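Local coordinates for protein beta-N-acetylglucosaminidase (Thermotoga maritima, PDB 3WO8) that probably hydrolyses terminal non-reducing N-acetyl-D-hexosamine residues from N-acetyl-beta-D-hexosaminides, as a TIM-barrel glycosidase of glycosyl hydrolase family 3, at residues E271-F276 with P293-T298; G281-L286 with R318-Y323; G376-I381 with F438-P443. One frame throughout, in Å; residues are numbered along the deposited sequence.

Overall arrangement
Interactions 1 and 2 belong to the TIM barrel and interaction 3 to the C-terminal domain. In the barrel, helix 269-279, strand 283-286 and helix 292-304 follow one another; interaction 1 joins the two helices, while interaction 2 ties the strand to helix 310-326, so their segments alternate along the chain. Their centres lie about 14 Å apart and they touch: Phe276 O is 3.1 Å from Gly281 N, a probable hydrogen bond. Interaction 3 comes later in sequence, its centre about 47 Å from interaction 1 and 43 Å from interaction 2. The first two thus pack outer helices round one barrel strand, whereas interaction 3 sits where the C-terminal domain meets the second subunit.

Interaction 1 (E271-F276 with P293-T298); sequences EIVSLF and PVYYET
Tyr295, Ile272 and Val273 form the seam between two successive outer helices of the TIM barrel, 269-279 and 292-304, which come before and after barrel strand 283-286. The axes of the two short segments approach to 10.1 Å at a crossing angle of -56°. The backbones are nearest at Val273 and Tyr295, whose CA atoms are 7.5 Å apart.

The tyrosine ring reaches across this gap. Its chi1 of -98° lies away from any staggered value, and this rotation swings the ring across, with its phenol end at Ile272. Two branches of the isoleucine close on the hydroxyl: CG2 of Ile272 is 3.3 Å from Tyr295 OH and CD1 of the same residue 3.4 Å from it. Ile272 CG2 also lies 3.7 Å from Tyr295 CE2, at the ring edge and near the ring plane. Val273 approaches differently. Its CG2 comes obliquely to the CD2/CE2 side of the ring, 3.7 Å from Tyr295 CD2, and the two side chains run past each other in opposite directions. One turn further along the second helix, Thr298 adds its methyl, CG2, to the same Val273 branch at 4.2 Å.

The hydroxyl of Thr298 is turned to its own helix, where OG1 donates to Val294 O over 2.7 Å from 48° above the carbonyl plane. That oxygen also accepts from Thr298 N. Tyr295 continues inward to Leu286 of the barrel strand and to Met258, which Ile272 also touches.

No hydrogen bond links the two segments. Their adhesion is therefore van der Waals packing: aliphatic branches of Ile272 and Val273 meet the phenol end and the CD2/CE2 side of the Tyr295 ring, while the Thr298 rotamer that points OG1 at Val294 O leaves the methyl towards Val273.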
ATOM      1  N   GLU B 271      22.509 -32.868 -11.574  1.00 52.57           N
ATOM      2  CA  GLU B 271      23.174 -32.895 -10.289  1.00 61.68           C
ATOM      3  C   GLU B 271      22.374 -32.064  -9.274  1.00 66.61           C
ATOM      4  O   GLU B 271      22.216 -32.456  -8.121  1.00 77.77           O
ATOM      5  CB  GLU B 271      24.605 -32.317 -10.398  1.00 67.94           C
ATOM      6  CG  GLU B 271      25.608 -33.069 -11.296  1.00 68.71           C
ATOM      7  CD  GLU B 271      26.744 -32.166 -11.785  1.00 71.33           C
ATOM      8  OE1 GLU B 271      27.936 -32.450 -11.528  1.00 69.99           O
ATOM      9  OE2 GLU B 271      26.434 -31.131 -12.414  1.00 73.78           O
ATOM     10  N   ILE B 272      21.871 -30.914  -9.716  1.00 64.37           N
ATOM     11  CA  ILE B 272      21.183 -29.973  -8.847  1.00 54.65           C
ATOM     12  C   ILE B 272      19.938 -30.610  -8.241  1.00 51.72           C
ATOM     13  O   ILE B 272      19.831 -30.724  -7.026  1.00 48.27           O
ATOM     14  CB  ILE B 272      20.860 -28.678  -9.625  1.00 59.12           C
ATOM     15  CG1 ILE B 272      22.115 -27.787  -9.687  1.00 66.06           C
ATOM     16  CG2 ILE B 272      19.716 -27.904  -8.988  1.00 57.56           C
ATOM     17  CD1 ILE B 272      21.975 -26.514 -10.514  1.00 66.56           C
ATOM     18  N   VAL B 273      19.013 -31.042  -9.089  1.00 51.75           N
ATOM     19  CA  VAL B 273      17.771 -31.696  -8.630  1.00 50.87           C
ATOM     20  C   VAL B 273      18.079 -32.862  -7.691  1.00 57.59           C
ATOM     21  O   VAL B 273      17.414 -33.050  -6.666  1.00 59.75           O
ATOM     22  CB  VAL B 273      16.937 -32.249  -9.815  1.00 49.87           C
ATOM     23  CG1 VAL B 273      15.639 -32.892  -9.351  1.00 47.01           C
ATOM     24  CG2 VAL B 273      16.598 -31.149 -10.812  1.00 54.01           C
ATOM     25  N   SER B 274      19.084 -33.647  -8.063  1.00 62.08           N
ATOM     26  CA  SER B 274      19.480 -34.828  -7.299  1.00 66.26           C
ATOM     27  C   SER B 274      20.153 -34.491  -5.976  1.00 58.18           C
ATOM     28  O   SER B 274      19.760 -34.988  -4.947  1.00 62.06           O
ATOM     29  CB  SER B 274      20.424 -35.714  -8.124  1.00 72.81           C
ATOM     30  OG  SER B 274      21.780 -35.299  -7.975  1.00 74.25           O
ATOM     31  N   LEU B 275      21.177 -33.667  -5.991  1.00 51.43           N
ATOM     32  CA  LEU B 275      21.916 -33.449  -4.776  1.00 59.27           C
ATOM     33  C   LEU B 275      21.005 -32.849  -3.729  1.00 64.12           C
ATOM     34  O   LEU B 275      21.035 -33.244  -2.559  1.00 65.32           O
ATOM     35  CB  LEU B 275      23.133 -32.568  -5.038  1.00 62.72           C
ATOM     36  CG  LEU B 275      24.092 -33.239  -6.031  1.00 64.02           C
ATOM     37  CD1 LEU B 275      25.237 -32.322  -6.402  1.00 66.34           C
ATOM     38  CD2 LEU B 275      24.614 -34.567  -5.499  1.00 65.60           C
ATOM     39  N   PHE B 276      20.159 -31.922  -4.173  1.00 66.04           N
ATOM     40  CA  PHE B 276      19.258 -31.204  -3.275  1.00 59.10           C
ATOM     41  C   PHE B 276      18.221 -32.149  -2.670  1.00 57.08           C
ATOM     42  O   PHE B 276      18.196 -32.350  -1.449  1.00 57.56           O
ATOM     43  CB  PHE B 276      18.601 -30.037  -4.024  1.00 54.94           C
ATOM     44  CG  PHE B 276      17.554 -29.321  -3.242  1.00 47.32           C
ATOM     45  CD1 PHE B 276      17.905 -28.376  -2.291  1.00 44.01           C
ATOM     46  CD2 PHE B 276      16.203 -29.583  -3.480  1.00 43.88           C
ATOM     47  CE1 PHE B 276      16.936 -27.710  -1.563  1.00 42.75           C
ATOM     48  CE2 PHE B 276      15.229 -28.916  -2.766  1.00 44.30           C
ATOM     49  CZ  PHE B 276      15.594 -27.969  -1.808  1.00 44.66           C
ATOM     50  N   PRO B 293       9.904 -26.419 -17.136  1.00 62.49           N
ATOM     51  CA  PRO B 293       9.836 -27.604 -17.978  1.00 63.86           C
ATOM     52  C   PRO B 293      11.131 -28.407 -17.891  1.00 61.92           C
ATOM     53  O   PRO B 293      11.075 -29.581 -17.543  1.00 63.03           O
ATOM     54  CB  PRO B 293       9.613 -27.029 -19.383  1.00 63.28           C
ATOM     55  CG  PRO B 293       8.929 -25.731 -19.152  1.00 65.46           C
ATOM     56  CD  PRO B 293       9.624 -25.198 -17.924  1.00 69.11           C
ATOM     57  N   VAL B 294      12.278 -27.768 -18.126  1.00 58.16           N
ATOM     58  CA  VAL B 294      13.565 -28.470 -18.049  1.00 58.31           C
ATOM     59  C   VAL B 294      13.723 -29.121 -16.676  1.00 60.36           C
ATOM     60  O   VAL B 294      13.885 -30.352 -16.549  1.00 58.56           O
ATOM     61  CB  VAL B 294      14.754 -27.526 -18.304  1.00 60.95           C
ATOM     62  CG1 VAL B 294      16.083 -28.219 -17.993  1.00 56.01           C
ATOM     63  CG2 VAL B 294      14.722 -26.970 -19.735  1.00 64.93           C
ATOM     64  N   TYR B 295      13.642 -28.301 -15.635  1.00 59.58           N
ATOM     65  CA  TYR B 295      13.841 -28.821 -14.283  1.00 54.28           C
ATOM     66  C   TYR B 295      12.836 -29.920 -13.972  1.00 52.25           C
ATOM     67  O   TYR B 295      13.162 -30.915 -13.304  1.00 48.52           O
ATOM     68  CB  TYR B 295      13.775 -27.704 -13.254  1.00 48.58           C
ATOM     69  CG  TYR B 295      15.126 -27.186 -12.806  1.00 43.58           C
ATOM     70  CD1 TYR B 295      15.830 -26.241 -13.537  1.00 43.90           C
ATOM     71  CD2 TYR B 295      15.676 -27.620 -11.628  1.00 44.73           C
ATOM     72  CE1 TYR B 295      17.060 -25.754 -13.096  1.00 43.59           C
ATOM     73  CE2 TYR B 295      16.891 -27.134 -11.171  1.00 48.07           C
ATOM     74  CZ  TYR B 295      17.589 -26.208 -11.899  1.00 46.31           C
ATOM     75  OH  TYR B 295      18.817 -25.769 -11.403  1.00 49.67           O
ATOM     76  N   TYR B 296      11.625 -29.778 -14.488  1.00 53.72           N
ATOM     77  CA  TYR B 296      10.580 -30.726 -14.121  1.00 59.59           C
ATOM     78  C   TYR B 296      10.849 -32.082 -14.728  1.00 59.71           C
ATOM     79  O   TYR B 296      10.664 -33.106 -14.059  1.00 59.72           O
ATOM     80  CB  TYR B 296       9.211 -30.243 -14.558  1.00 60.96           C
ATOM     81  CG  TYR B 296       8.049 -31.180 -14.204  1.00 60.48           C
ATOM     82  CD1 TYR B 296       7.713 -32.293 -15.009  1.00 58.22           C
ATOM     83  CD2 TYR B 296       7.262 -30.931 -13.086  1.00 58.75           C
ATOM     84  CE1 TYR B 296       6.626 -33.116 -14.684  1.00 57.64           C
ATOM     85  CE2 TYR B 296       6.187 -31.750 -12.756  1.00 55.26           C
ATOM     86  CZ  TYR B 296       5.863 -32.829 -13.557  1.00 56.48           C
ATOM     87  OH  TYR B 296       4.782 -33.602 -13.205  1.00 50.71           O
ATOM     88  N   GLU B 297      11.250 -32.090 -16.000  1.00 63.71           N
ATOM     89  CA  GLU B 297      11.430 -33.355 -16.732  1.00 63.89           C
ATOM     90  C   GLU B 297      12.760 -34.024 -16.343  1.00 64.58           C
ATOM     91  O   GLU B 297      12.825 -35.260 -16.292  1.00 65.32           O
ATOM     92  CB  GLU B 297      11.221 -33.201 -18.243  1.00 65.53           C
ATOM     93  CG  GLU B 297      12.186 -32.245 -18.944  1.00 75.02           C
ATOM     94  CD  GLU B 297      11.642 -31.640 -20.254  1.00 79.64           C
ATOM     95  OE1 GLU B 297      10.561 -30.973 -20.262  1.00 65.22           O
ATOM     96  OE2 GLU B 297      12.335 -31.821 -21.286  1.00 82.70           O
ATOM     97  N   THR B 298      13.783 -33.227 -15.993  1.00 61.56           N
ATOM     98  CA  THR B 298      14.986 -33.766 -15.327  1.00 54.72           C
ATOM     99  C   THR B 298      14.615 -34.653 -14.147  1.00 59.53           C
ATOM    100  O   THR B 298      15.220 -35.696 -13.951  1.00 63.22           O
ATOM    101  CB  THR B 298      15.903 -32.673 -14.785  1.00 52.66           C
ATOM    102  OG1 THR B 298      16.141 -31.710 -15.794  1.00 48.45           O
ATOM    103  CG2 THR B 298      17.232 -33.239 -14.362  1.00 54.43           C
TER

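Interaction 2 (G281-L286 with R318-Y323); sequences GNMILL and RTVEKY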
ATOM      1  N   GLY B 281      16.239 -31.799   0.885  1.00 53.12           N
ATOM      2  CA  GLY B 281      15.649 -30.501   0.630  1.00 51.03           C
ATOM      3  C   GLY B 281      14.322 -30.827   0.004  1.00 49.56           C
ATOM      4  O   GLY B 281      14.193 -31.865  -0.619  1.00 48.77           O
ATOM      5  N   ASN B 282      13.338 -29.961   0.166  1.00 47.46           N
ATOM      6  CA  ASN B 282      12.010 -30.286  -0.272  1.00 50.33           C
ATOM      7  C   ASN B 282      11.606 -29.534  -1.506  1.00 53.52           C
ATOM      8  O   ASN B 282      11.203 -30.151  -2.489  1.00 58.77           O
ATOM      9  CB  ASN B 282      11.006 -29.990   0.838  1.00 57.87           C
ATOM     10  CG  ASN B 282      11.327 -30.718   2.126  1.00 51.12           C
ATOM     11  OD1 ASN B 282      11.548 -30.098   3.161  1.00 49.53           O
ATOM     12  ND2 ASN B 282      11.341 -32.029   2.067  1.00 47.34           N
ATOM     13  N   MET B 283      11.668 -28.202  -1.468  1.00 49.77           N
ATOM     14  CA  MET B 283      11.236 -27.437  -2.645  1.00 45.22           C
ATOM     15  C   MET B 283      12.407 -26.797  -3.339  1.00 39.54           C
ATOM     16  O   MET B 283      13.294 -26.210  -2.714  1.00 36.73           O
ATOM     17  CB  MET B 283      10.154 -26.388  -2.326  1.00 46.41           C
ATOM     18  CG  MET B 283       8.816 -26.988  -1.921  1.00 43.27           C
ATOM     19  SD  MET B 283       7.660 -25.714  -1.400  1.00 39.72           S
ATOM     20  CE  MET B 283       6.786 -25.518  -2.987  1.00 38.78           C
ATOM     21  N   ILE B 284      12.389 -26.960  -4.649  1.00 40.44           N
ATOM     22  CA  ILE B 284      13.382 -26.366  -5.541  1.00 45.17           C
ATOM     23  C   ILE B 284      12.816 -25.033  -6.014  1.00 39.90           C
ATOM     24  O   ILE B 284      11.695 -24.961  -6.543  1.00 35.27           O
ATOM     25  CB  ILE B 284      13.628 -27.247  -6.788  1.00 48.50           C
ATOM     26  CG1 ILE B 284      14.226 -28.608  -6.400  1.00 53.36           C
ATOM     27  CG2 ILE B 284      14.576 -26.566  -7.735  1.00 49.69           C
ATOM     28  CD1 ILE B 284      13.871 -29.682  -7.403  1.00 52.20           C
ATOM     29  N   LEU B 285      13.600 -23.997  -5.814  1.00 36.47           N
ATOM     30  CA  LEU B 285      13.199 -22.673  -6.183  1.00 38.29           C
ATOM     31  C   LEU B 285      13.840 -22.330  -7.519  1.00 41.58           C
ATOM     32  O   LEU B 285      15.082 -22.244  -7.659  1.00 41.64           O
ATOM     33  CB  LEU B 285      13.640 -21.657  -5.119  1.00 38.70           C
ATOM     34  CG  LEU B 285      13.375 -20.201  -5.478  1.00 36.92           C
ATOM     35  CD1 LEU B 285      11.907 -19.993  -5.824  1.00 35.36           C
ATOM     36  CD2 LEU B 285      13.867 -19.253  -4.388  1.00 35.17           C
ATOM     37  N   LEU B 286      12.964 -22.120  -8.494  1.00 41.51           N
ATOM     38  CA  LEU B 286      13.322 -21.542  -9.756  1.00 40.06           C
ATOM     39  C   LEU B 286      12.933 -20.028  -9.766  1.00 41.98           C
ATOM     40  O   LEU B 286      11.767 -19.644  -9.975  1.00 40.28           O
ATOM     41  CB  LEU B 286      12.655 -22.339 -10.879  1.00 40.94           C
ATOM     42  CG  LEU B 286      12.895 -23.862 -10.887  1.00 42.45           C
ATOM     43  CD1 LEU B 286      12.255 -24.532 -12.115  1.00 42.25           C
ATOM     44  CD2 LEU B 286      14.376 -24.222 -10.791  1.00 39.62           C
ATOM     45  N   ARG B 318       4.857 -34.813   1.069  1.00 53.69           N
ATOM     46  CA  ARG B 318       4.008 -34.825   2.239  1.00 60.83           C
ATOM     47  C   ARG B 318       4.277 -33.598   3.103  1.00 51.18           C
ATOM     48  O   ARG B 318       3.340 -32.915   3.496  1.00 50.20           O
ATOM     49  CB  ARG B 318       4.203 -36.124   3.040  1.00 72.69           C
ATOM     50  CG  ARG B 318       2.901 -36.767   3.517  1.00 86.53           C
ATOM     51  CD  ARG B 318       3.106 -38.223   3.939  1.00 94.90           C
ATOM     52  NE  ARG B 318       3.450 -39.101   2.807  1.00 96.71           N
ATOM     53  CZ  ARG B 318       4.635 -39.698   2.593  1.00 96.95           C
ATOM     54  NH1 ARG B 318       5.676 -39.549   3.426  1.00 85.28           N
ATOM     55  NH2 ARG B 318       4.781 -40.465   1.510  1.00 99.60           N
ATOM     56  N   THR B 319       5.545 -33.314   3.381  1.00 47.82           N
ATOM     57  CA  THR B 319       5.945 -32.091   4.109  1.00 48.77           C
ATOM     58  C   THR B 319       5.323 -30.811   3.504  1.00 47.60           C
ATOM     59  O   THR B 319       4.813 -29.938   4.199  1.00 45.01           O
ATOM     60  CB  THR B 319       7.476 -31.948   4.118  1.00 46.75           C
ATOM     61  OG1 THR B 319       8.060 -33.104   4.718  1.00 46.03           O
ATOM     62  CG2 THR B 319       7.914 -30.742   4.917  1.00 47.28           C
ATOM     63  N   VAL B 320       5.376 -30.728   2.188  1.00 49.04           N
ATOM     64  CA  VAL B 320       4.765 -29.632   1.457  1.00 50.67           C
ATOM     65  C   VAL B 320       3.254 -29.610   1.650  1.00 48.66           C
ATOM     66  O   VAL B 320       2.689 -28.550   1.856  1.00 56.49           O
ATOM     67  CB  VAL B 320       5.164 -29.661  -0.040  1.00 47.30           C
ATOM     68  CG1 VAL B 320       4.282 -28.744  -0.873  1.00 49.46           C
ATOM     69  CG2 VAL B 320       6.605 -29.209  -0.179  1.00 45.76           C
ATOM     70  N   GLU B 321       2.603 -30.762   1.614  1.00 47.73           N
ATOM     71  CA  GLU B 321       1.145 -30.787   1.796  1.00 50.13           C
ATOM     72  C   GLU B 321       0.696 -30.453   3.223  1.00 47.90           C
ATOM     73  O   GLU B 321      -0.415 -29.953   3.432  1.00 46.62           O
ATOM     74  CB  GLU B 321       0.584 -32.118   1.357  1.00 50.77           C
ATOM     75  CG  GLU B 321       0.669 -32.294  -0.152  1.00 55.00           C
ATOM     76  CD  GLU B 321       0.302 -33.691  -0.596  1.00 54.36           C
ATOM     77  OE1 GLU B 321       0.562 -34.623   0.187  1.00 52.22           O
ATOM     78  OE2 GLU B 321      -0.247 -33.847  -1.713  1.00 53.91           O
ATOM     79  N   LYS B 322       1.583 -30.727   4.170  1.00 47.21           N
ATOM     80  CA  LYS B 322       1.392 -30.402   5.554  1.00 52.16           C
ATOM     81  C   LYS B 322       1.329 -28.885   5.709  1.00 52.08           C
ATOM     82  O   LYS B 322       0.451 -28.332   6.361  1.00 52.07           O
ATOM     83  CB  LYS B 322       2.566 -30.965   6.386  1.00 55.30           C
ATOM     84  CG  LYS B 322       2.323 -30.937   7.895  1.00 62.59           C
ATOM     85  CD  LYS B 322       3.366 -31.749   8.671  1.00 71.62           C
ATOM     86  CE  LYS B 322       4.480 -30.902   9.299  1.00 78.80           C
ATOM     87  NZ  LYS B 322       4.422 -30.865  10.787  1.00 77.21           N
ATOM     88  N   TYR B 323       2.301 -28.215   5.108  1.00 54.39           N
ATOM     89  CA  TYR B 323       2.406 -26.778   5.224  1.00 48.59           C
ATOM     90  C   TYR B 323       1.227 -26.120   4.528  1.00 48.31           C
ATOM     91  O   TYR B 323       0.572 -25.241   5.068  1.00 46.49           O
ATOM     92  CB  TYR B 323       3.709 -26.341   4.624  1.00 44.26           C
ATOM     93  CG  TYR B 323       4.798 -26.357   5.635  1.00 42.86           C
ATOM     94  CD1 TYR B 323       5.323 -27.527   6.115  1.00 38.93           C
ATOM     95  CD2 TYR B 323       5.311 -25.179   6.120  1.00 46.27           C
ATOM     96  CE1 TYR B 323       6.353 -27.526   7.047  1.00 36.96           C
ATOM     97  CE2 TYR B 323       6.327 -25.167   7.052  1.00 44.10           C
ATOM     98  CZ  TYR B 323       6.837 -26.346   7.518  1.00 37.45           C
ATOM     99  OH  TYR B 323       7.841 -26.266   8.450  1.00 35.94           O
TER
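The carboxamide of Asn282 presents one face to Thr319: the threonine methyl CG2 stands almost directly above the amide plane at the oxygen, 4.1 Å from Asn282 OD1. It is a van der Waals contact; the polar atoms of both residues have partners outside it. Asn282 ND2 binds Ser316 OG, OD1 accepts from Arg244 NH2 and Val253 N, and Thr319 OG1 pairs with Arg315 O.

Beside the amide, Met283 meets Val320, the two side chains lying roughly perpendicular. A single branch of the valine does the touching: Val320 CG2 is 3.6 Å from Met283 CG and 3.8 Å from Met283 SD. The methionine is extended at chi2, then bends at chi3 (96°), which turns CE off to 4.6 Å from Val320 CG2. The sulfur and its preceding methylene thus form the methionine's surface against the helix.

Here helix 310-326 packs beside barrel strand 283-286 and the residue leading into it, with the CA atoms of Asn282 and Val320 7.5 Å apart. The strand runs between strands 20-24 and 253-257; Met283 also touches Phe21 of the former, and Val320 leans on Lys18 and Leu252 in the adjoining loops.

Interaction 3 (G376-I381 with F438-P443); sequences GDYDQI and FVLRNP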
ATOM      1  N   GLY B 376      -5.077   9.536 -13.957  1.00 35.27           N
ATOM      2  CA  GLY B 376      -3.946   8.600 -13.993  1.00 33.82           C
ATOM      3  C   GLY B 376      -4.374   7.283 -14.639  1.00 34.87           C
ATOM      4  O   GLY B 376      -3.572   6.551 -15.262  1.00 34.81           O
ATOM      5  N   ASP B 377      -5.669   7.009 -14.477  1.00 33.37           N
ATOM      6  CA  ASP B 377      -6.312   5.838 -15.006  1.00 32.84           C
ATOM      7  C   ASP B 377      -6.359   5.860 -16.524  1.00 31.63           C
ATOM      8  O   ASP B 377      -6.030   4.890 -17.200  1.00 31.65           O
ATOM      9  CB  ASP B 377      -7.726   5.736 -14.424  1.00 34.55           C
ATOM     10  CG  ASP B 377      -7.776   5.145 -12.985  1.00 35.24           C
ATOM     11  OD1 ASP B 377      -6.730   4.769 -12.377  1.00 31.77           O
ATOM     12  OD2 ASP B 377      -8.929   5.050 -12.479  1.00 35.52           O
ATOM     13  N   TYR B 378      -6.748   6.985 -17.085  1.00 32.25           N
ATOM     14  CA  TYR B 378      -6.773   7.077 -18.518  1.00 30.35           C
ATOM     15  C   TYR B 378      -5.376   6.932 -19.074  1.00 32.44           C
ATOM     16  O   TYR B 378      -5.170   6.202 -20.047  1.00 35.75           O
ATOM     17  CB  TYR B 378      -7.367   8.388 -18.983  1.00 31.62           C
ATOM     18  CG  TYR B 378      -8.739   8.677 -18.508  1.00 32.01           C
ATOM     19  CD1 TYR B 378      -9.651   7.676 -18.309  1.00 34.15           C
ATOM     20  CD2 TYR B 378      -9.137   9.991 -18.264  1.00 37.28           C
ATOM     21  CE1 TYR B 378     -10.933   7.958 -17.839  1.00 39.70           C
ATOM     22  CE2 TYR B 378     -10.415  10.304 -17.831  1.00 37.21           C
ATOM     23  CZ  TYR B 378     -11.313   9.279 -17.615  1.00 41.81           C
ATOM     24  OH  TYR B 378     -12.584   9.574 -17.175  1.00 50.88           O
ATOM     25  N   ASP B 379      -4.405   7.600 -18.461  1.00 34.16           N
ATOM     26  CA  ASP B 379      -2.997   7.443 -18.883  1.00 33.82           C
ATOM     27  C   ASP B 379      -2.544   5.983 -18.969  1.00 31.51           C
ATOM     28  O   ASP B 379      -1.679   5.611 -19.773  1.00 27.60           O
ATOM     29  CB  ASP B 379      -2.061   8.139 -17.916  1.00 35.13           C
ATOM     30  CG  ASP B 379      -2.190   9.619 -17.938  1.00 38.88           C
ATOM     31  OD1 ASP B 379      -2.867  10.167 -18.826  1.00 41.01           O
ATOM     32  OD2 ASP B 379      -1.591  10.259 -17.041  1.00 46.60           O
ATOM     33  N   GLN B 380      -3.128   5.165 -18.119  1.00 32.99           N
ATOM     34  CA  GLN B 380      -2.709   3.769 -17.978  1.00 35.84           C
ATOM     35  C   GLN B 380      -3.304   2.789 -19.022  1.00 36.79           C
ATOM     36  O   GLN B 380      -2.848   1.644 -19.161  1.00 33.45           O
ATOM     37  CB  GLN B 380      -3.046   3.320 -16.574  1.00 36.57           C
ATOM     38  CG  GLN B 380      -1.902   2.635 -15.868  1.00 42.17           C
ATOM     39  CD  GLN B 380      -2.344   2.300 -14.478  1.00 46.05           C
ATOM     40  OE1 GLN B 380      -2.813   3.206 -13.748  1.00 43.77           O
ATOM     41  NE2 GLN B 380      -2.268   1.001 -14.101  1.00 45.12           N
ATOM     42  N   ILE B 381      -4.297   3.258 -19.770  1.00 37.05           N
ATOM     43  CA  ILE B 381      -5.024   2.415 -20.697  1.00 36.06           C
ATOM     44  C   ILE B 381      -4.152   1.836 -21.808  1.00 38.74           C
ATOM     45  O   ILE B 381      -4.325   0.673 -22.174  1.00 42.69           O
ATOM     46  CB  ILE B 381      -6.212   3.186 -21.269  1.00 36.32           C
ATOM     47  CG1 ILE B 381      -7.236   3.375 -20.156  1.00 35.56           C
ATOM     48  CG2 ILE B 381      -6.826   2.441 -22.445  1.00 37.72           C
ATOM     49  CD1 ILE B 381      -8.417   4.233 -20.522  1.00 36.18           C
ATOM     50  N   PHE B 438     -16.141   2.320 -24.985  1.00 41.24           N
ATOM     51  CA  PHE B 438     -16.061   1.896 -23.587  1.00 40.71           C
ATOM     52  C   PHE B 438     -16.739   2.988 -22.765  1.00 42.75           C
ATOM     53  O   PHE B 438     -16.213   4.108 -22.647  1.00 40.97           O
ATOM     54  CB  PHE B 438     -14.631   1.705 -23.141  1.00 36.00           C
ATOM     55  CG  PHE B 438     -14.002   0.433 -23.590  1.00 31.27           C
ATOM     56  CD1 PHE B 438     -13.668   0.255 -24.884  1.00 32.11           C
ATOM     57  CD2 PHE B 438     -13.692  -0.556 -22.694  1.00 32.73           C
ATOM     58  CE1 PHE B 438     -13.059  -0.912 -25.318  1.00 32.83           C
ATOM     59  CE2 PHE B 438     -13.072  -1.733 -23.098  1.00 33.74           C
ATOM     60  CZ  PHE B 438     -12.747  -1.909 -24.421  1.00 33.49           C
ATOM     61  N   VAL B 439     -17.920   2.670 -22.245  1.00 44.02           N
ATOM     62  CA  VAL B 439     -18.626   3.582 -21.342  1.00 44.77           C
ATOM     63  C   VAL B 439     -18.035   3.313 -19.960  1.00 41.56           C
ATOM     64  O   VAL B 439     -18.287   2.283 -19.295  1.00 41.31           O
ATOM     65  CB  VAL B 439     -20.161   3.408 -21.398  1.00 45.45           C
ATOM     66  CG1 VAL B 439     -20.847   4.246 -20.325  1.00 46.02           C
ATOM     67  CG2 VAL B 439     -20.676   3.802 -22.775  1.00 44.30           C
ATOM     68  N   LEU B 440     -17.194   4.252 -19.569  1.00 40.21           N
ATOM     69  CA  LEU B 440     -16.312   4.082 -18.416  1.00 40.08           C
ATOM     70  C   LEU B 440     -16.939   4.490 -17.105  1.00 36.60           C
ATOM     71  O   LEU B 440     -16.610   3.916 -16.065  1.00 35.06           O
ATOM     72  CB  LEU B 440     -15.017   4.858 -18.648  1.00 41.41           C
ATOM     73  CG  LEU B 440     -13.753   4.041 -18.996  1.00 42.36           C
ATOM     74  CD1 LEU B 440     -13.975   2.621 -19.520  1.00 38.72           C
ATOM     75  CD2 LEU B 440     -12.900   4.837 -19.964  1.00 43.82           C
ATOM     76  N   ARG B 441     -17.882   5.431 -17.175  1.00 39.65           N
ATOM     77  CA  ARG B 441     -18.441   6.059 -15.989  1.00 41.34           C
ATOM     78  C   ARG B 441     -19.955   5.874 -15.854  1.00 40.13           C
ATOM     79  O   ARG B 441     -20.445   4.939 -15.222  1.00 47.87           O
ATOM     80  CB  ARG B 441     -18.016   7.530 -15.940  1.00 40.63           C
ATOM     81  CG  ARG B 441     -16.514   7.684 -15.742  1.00 41.89           C
ATOM     82  CD  ARG B 441     -16.110   9.129 -15.711  1.00 48.00           C
ATOM     83  NE  ARG B 441     -16.570   9.794 -14.493  1.00 55.86           N
ATOM     84  CZ  ARG B 441     -15.870  10.710 -13.821  1.00 64.82           C
ATOM     85  NH1 ARG B 441     -14.646  11.060 -14.240  1.00 60.77           N
ATOM     86  NH2 ARG B 441     -16.389  11.262 -12.712  1.00 65.75           N
ATOM     87  N   ASN B 442     -20.703   6.772 -16.433  1.00 40.36           N
ATOM     88  CA  ASN B 442     -22.133   6.760 -16.245  1.00 40.60           C
ATOM     89  C   ASN B 442     -22.808   5.867 -17.252  1.00 40.20           C
ATOM     90  O   ASN B 442     -22.802   6.168 -18.431  1.00 43.50           O
ATOM     91  CB  ASN B 442     -22.642   8.170 -16.426  1.00 47.05           C
ATOM     92  CG  ASN B 442     -24.060   8.359 -15.899  1.00 48.12           C
ATOM     93  OD1 ASN B 442     -24.829   7.409 -15.724  1.00 39.14           O
ATOM     94  ND2 ASN B 442     -24.397   9.604 -15.635  1.00 46.67           N
ATOM     95  N   PRO B 443     -23.426   4.782 -16.801  1.00 41.27           N
ATOM     96  CA  PRO B 443     -24.015   3.857 -17.775  1.00 45.81           C
ATOM     97  C   PRO B 443     -25.266   4.385 -18.519  1.00 46.29           C
ATOM     98  O   PRO B 443     -25.732   3.762 -19.473  1.00 44.46           O
ATOM     99  CB  PRO B 443     -24.336   2.594 -16.925  1.00 43.87           C
ATOM    100  CG  PRO B 443     -23.904   2.917 -15.525  1.00 41.20           C
ATOM    101  CD  PRO B 443     -23.748   4.396 -15.422  1.00 39.81           C
TER
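Tyr378 runs athwart the Arg441 chain, the phenol ring and the guanidinium plane being turned 45° against each other. The hydroxyl meets the arginine from the side: Tyr378 OH is 3.8 Å from Arg441 CD and 3.9 Å from Arg441 NH1, and lies at the edge of the guanidinium, in its plane. Neither approach is a hydrogen bond. The arginine is bent at chi3 (70°), bringing its head group round beside the tyrosine oxygen.

Leu440, the preceding residue, takes the ring at another point. Its CD2 methyl comes obliquely to Tyr378 CE1 at 4.3 Å, a loose apolar contact. The backbones stay well apart, with the CA atoms of Tyr378 and Leu440 separated by 10.0 Å; the long tyrosine spans from helix 374-385 to the loop leaving strand 435-439. Leu440 also rests on Phe414 of the neighbouring strand 411-415.

Arg441 NE forms a salt bridge with Asp139 OD1 of the second subunit, and the arginine packs on Gln79 of that subunit. The charged partner of Arg441 NE thus lies across the dimer interface, and Tyr378, from within the C-terminal domain, flanks this arginine by packing and without a hydrogen bond.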